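Local coordinates for photosystem II assembly protein Ycf48 (Thermosynechococcus elongatus, PDB 5OJ5) that assists early assembly of photosystem II and replacement of photodamaged D1, binding the C-terminal extension of the D1 precursor, at residues A[49-54]-A[332-337]. Sequence-based numbering, arbitrary orientation.
Sequences AIQLPT and KGILLR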
ATOM      1  N   ALA A  49       1.333  -9.801  16.462  1.00 15.63           N
ATOM      2  CA  ALA A  49       1.583  -8.385  16.654  1.00 15.77           C
ATOM      3  C   ALA A  49       3.029  -8.167  17.082  1.00 15.73           C
ATOM      4  O   ALA A  49       3.541  -8.864  17.949  1.00 18.06           O
ATOM      5  CB  ALA A  49       0.645  -7.783  17.696  1.00 18.33           C
ATOM      6  N   ILE A  50       3.684  -7.226  16.443  1.00 14.39           N
ATOM      7  CA  ILE A  50       5.055  -6.795  16.720  1.00 14.36           C
ATOM      8  C   ILE A  50       4.996  -5.308  17.023  1.00 13.48           C
ATOM      9  O   ILE A  50       4.328  -4.531  16.330  1.00 15.60           O
ATOM     10  CB  ILE A  50       5.963  -7.062  15.490  1.00 16.47           C
ATOM     11  CG1 ILE A  50       6.132  -8.575  15.256  1.00 19.10           C
ATOM     12  CG2 ILE A  50       7.341  -6.372  15.670  1.00 19.16           C
ATOM     13  CD1 ILE A  50       6.813  -8.936  13.970  1.00 21.27           C
ATOM     14  N   GLN A  51       5.733  -4.903  18.049  1.00 13.18           N
ATOM     15  CA  GLN A  51       5.985  -3.490  18.278  1.00 12.89           C
ATOM     16  C   GLN A  51       7.365  -3.149  17.737  1.00 11.66           C
ATOM     17  O   GLN A  51       8.374  -3.637  18.251  1.00 12.99           O
ATOM     18  CB  GLN A  51       5.895  -3.172  19.771  1.00 13.71           C
ATOM     19  CG  GLN A  51       6.262  -1.704  20.072  1.00 13.69           C
ATOM     20  CD  GLN A  51       5.234  -0.739  19.507  1.00 13.61           C
ATOM     21  OE1 GLN A  51       4.020  -0.876  19.749  1.00 15.81           O
ATOM     22  NE2 GLN A  51       5.709   0.270  18.790  1.00 13.83           N
ATOM     23  N   LEU A  52       7.418  -2.320  16.702  1.00 11.61           N
ATOM     24  CA  LEU A  52       8.696  -1.859  16.204  1.00 11.43           C
ATOM     25  C   LEU A  52       9.333  -0.916  17.220  1.00 11.13           C
ATOM     26  O   LEU A  52       8.649  -0.313  18.057  1.00 12.18           O
ATOM     27  CB  LEU A  52       8.471  -1.093  14.914  1.00 11.98           C
ATOM     28  CG  LEU A  52       7.968  -1.973  13.755  1.00 12.17           C
ATOM     29  CD1 LEU A  52       7.529  -1.057  12.588  1.00 14.35           C
ATOM     30  CD2 LEU A  52       9.027  -2.941  13.301  1.00 13.89           C
ATOM     31  N   PRO A  53      10.646  -0.692  17.114  1.00 11.74           N
ATOM     32  CA  PRO A  53      11.346   0.236  18.030  1.00 12.21           C
ATOM     33  C   PRO A  53      11.181   1.689  17.581  1.00 12.08           C
ATOM     34  O   PRO A  53      12.157   2.407  17.319  1.00 13.01           O
ATOM     35  CB  PRO A  53      12.789  -0.267  17.950  1.00 14.10           C
ATOM     36  CG  PRO A  53      12.913  -0.813  16.584  1.00 13.77           C
ATOM     37  CD  PRO A  53      11.595  -1.499  16.317  1.00 12.53           C
ATOM     38  N   THR A  54       9.923   2.117  17.504  1.00 12.18           N
ATOM     39  CA  THR A  54       9.519   3.458  17.129  1.00 12.45           C
ATOM     40  C   THR A  54       8.064   3.625  17.523  1.00 12.03           C
ATOM     41  O   THR A  54       7.347   2.638  17.684  1.00 13.36           O
ATOM     42  CB  THR A  54       9.671   3.722  15.627  1.00 12.45           C
ATOM     43  OG1 THR A  54       9.425   5.113  15.399  1.00 13.20           O
ATOM     44  CG2 THR A  54       8.679   2.897  14.781  1.00 13.69           C
ATOM     45  N   LYS A 332       1.579   3.874  15.181  1.00 17.34           N
ATOM     46  CA  LYS A 332       2.474   3.975  16.317  1.00 16.72           C
ATOM     47  C   LYS A 332       3.458   2.817  16.393  1.00 14.99           C
ATOM     48  O   LYS A 332       3.771   2.302  17.471  1.00 16.03           O
ATOM     49  CB  LYS A 332       1.709   4.142  17.630  1.00 20.55           C
ATOM     50  CG  LYS A 332       1.194   2.895  18.404  1.00 28.89           C
ATOM     51  CD  LYS A 332       0.263   3.183  19.582  1.00 32.61           C
ATOM     52  CE  LYS A 332      -0.300   1.873  19.993  1.00 34.23           C
ATOM     53  NZ  LYS A 332       0.157   1.794  21.366  1.00 35.72           N
ATOM     54  N   GLY A 333       3.966   2.394  15.249  1.00 14.35           N
ATOM     55  CA  GLY A 333       4.959   1.341  15.225  1.00 13.54           C
ATOM     56  C   GLY A 333       4.441  -0.071  15.327  1.00 13.45           C
ATOM     57  O   GLY A 333       5.245  -1.011  15.412  1.00 13.70           O
ATOM     58  N   ILE A 334       3.140  -0.255  15.318  1.00 14.45           N
ATOM     59  CA  ILE A 334       2.566  -1.590  15.369  1.00 14.75           C
ATOM     60  C   ILE A 334       2.579  -2.207  13.977  1.00 13.11           C
ATOM     61  O   ILE A 334       2.205  -1.565  12.977  1.00 14.14           O
ATOM     62  CB  ILE A 334       1.136  -1.520  15.910  1.00 16.48           C
ATOM     63  CG1 ILE A 334       1.179  -1.078  17.396  1.00 20.01           C
ATOM     64  CG2 ILE A 334       0.405  -2.874  15.703  1.00 18.15           C
ATOM     65  CD1 ILE A 334      -0.154  -0.743  17.973  1.00 21.08           C
ATOM     66  N   LEU A 335       3.031  -3.458  13.923  1.00 12.77           N
ATOM     67  CA  LEU A 335       3.032  -4.302  12.750  0.51 12.35           C
ATOM     68  C   LEU A 335       2.285  -5.592  13.092  1.00 12.44           C
ATOM     69  O   LEU A 335       2.460  -6.090  14.179  1.00 16.80           O
ATOM     70  CB  LEU A 335       4.539  -4.537  12.535  0.51 14.04           C
ATOM     71  CG  LEU A 335       4.932  -5.171  11.226  0.51 14.69           C
ATOM     72  CD1 LEU A 335       4.447  -4.344  10.045  0.51 14.31           C
ATOM     73  CD2 LEU A 335       6.459  -5.293  11.196  0.51 15.82           C
ATOM     74  N   LEU A 336       1.536  -6.158  12.162  1.00 11.11           N
ATOM     75  CA  LEU A 336       1.184  -7.571  12.278  1.00 10.80           C
ATOM     76  C   LEU A 336       1.986  -8.337  11.248  1.00 10.74           C
ATOM     77  O   LEU A 336       2.152  -7.865  10.109  1.00 11.27           O
ATOM     78  CB  LEU A 336      -0.297  -7.817  12.019  1.00 11.52           C
ATOM     79  CG  LEU A 336      -1.284  -6.946  12.796  1.00 13.24           C
ATOM     80  CD1 LEU A 336      -2.730  -7.326  12.390  1.00 13.99           C
ATOM     81  CD2 LEU A 336      -1.046  -7.023  14.254  1.00 15.81           C
ATOM     82  N   ARG A 337       2.461  -9.524  11.614  1.00 10.69           N
ATOM     83  CA  ARG A 337       3.260 -10.387  10.742  1.00 11.12           C
ATOM     84  C   ARG A 337       2.527 -11.715  10.543  1.00 11.10           C
ATOM     85  O   ARG A 337       2.053 -12.326  11.504  1.00 12.04           O
ATOM     86  CB  ARG A 337       4.637 -10.653  11.350  1.00 12.43           C
ATOM     87  CG  ARG A 337       5.526 -11.523  10.464  1.00 13.41           C
ATOM     88  CD  ARG A 337       6.923 -11.634  11.067  1.00 15.90           C
ATOM     89  NE  ARG A 337       6.938 -12.618  12.131  1.00 19.10           N
ATOM     90  CZ  ARG A 337       7.178 -13.920  11.955  1.00 21.06           C
ATOM     91  NH1 ARG A 337       7.417 -14.422  10.764  1.00 20.52           N
ATOM     92  NH2 ARG A 337       7.141 -14.733  12.983  1.00 23.12           N
TER
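I50 and L335 face each other as a hydrogen-bonded antiparallel pair, I50 N donating to L335 O at 2.8 Å and L335 N to I50 O at 2.9 Å, both nearly straight. Their side chains rise from the same face of the sheet, I50 CB 4.1 Å from L335 CB. A beta-branched isoleucine suits such an extended backbone. With CG1 anti to its own carbonyl carbon (chi1 -67°), I50 carries CD1 across the R337 side chain, within 3.8 Å of R337 CB and at the edge of its guanidinium, which forms a salt bridge with E48. L335, deposited in two conformers, is a branched apolar residue suited to its buried place among M61, W88 and F327; in one conformer its CD2 lies 4.1 Å from L52 CD2.

Next in register, G333 O accepts a bond from L52 N at 2.8 Å, and the methylene of L52 rests on the same oxygen. Glycine suits this place because at phi 81° and near-zero psi a CB would press on the carbonyl oxygen of K332, and because the T54 carbonyl and the Q51 amide occupy the space into which it would point. The Q51 chain, bent at chi2 (67°), turns its amide back over this glycine; NE2 donates to K332 O at 3.1 Å and also to L52 O, both acceptors lying near the amide plane, so the two bonds fix the amide's rotation. On the face opposite I50 and L335, the small A49 lets L336 CD2 approach to 3.9 Å from A49 CB.

Strand 47-51, from the N-terminal end, thus becomes the outermost strand of a sheet whose other three come from the C-terminal end, the "velcro" closure characteristic of beta-propellers, which here completes the seven-bladed ring.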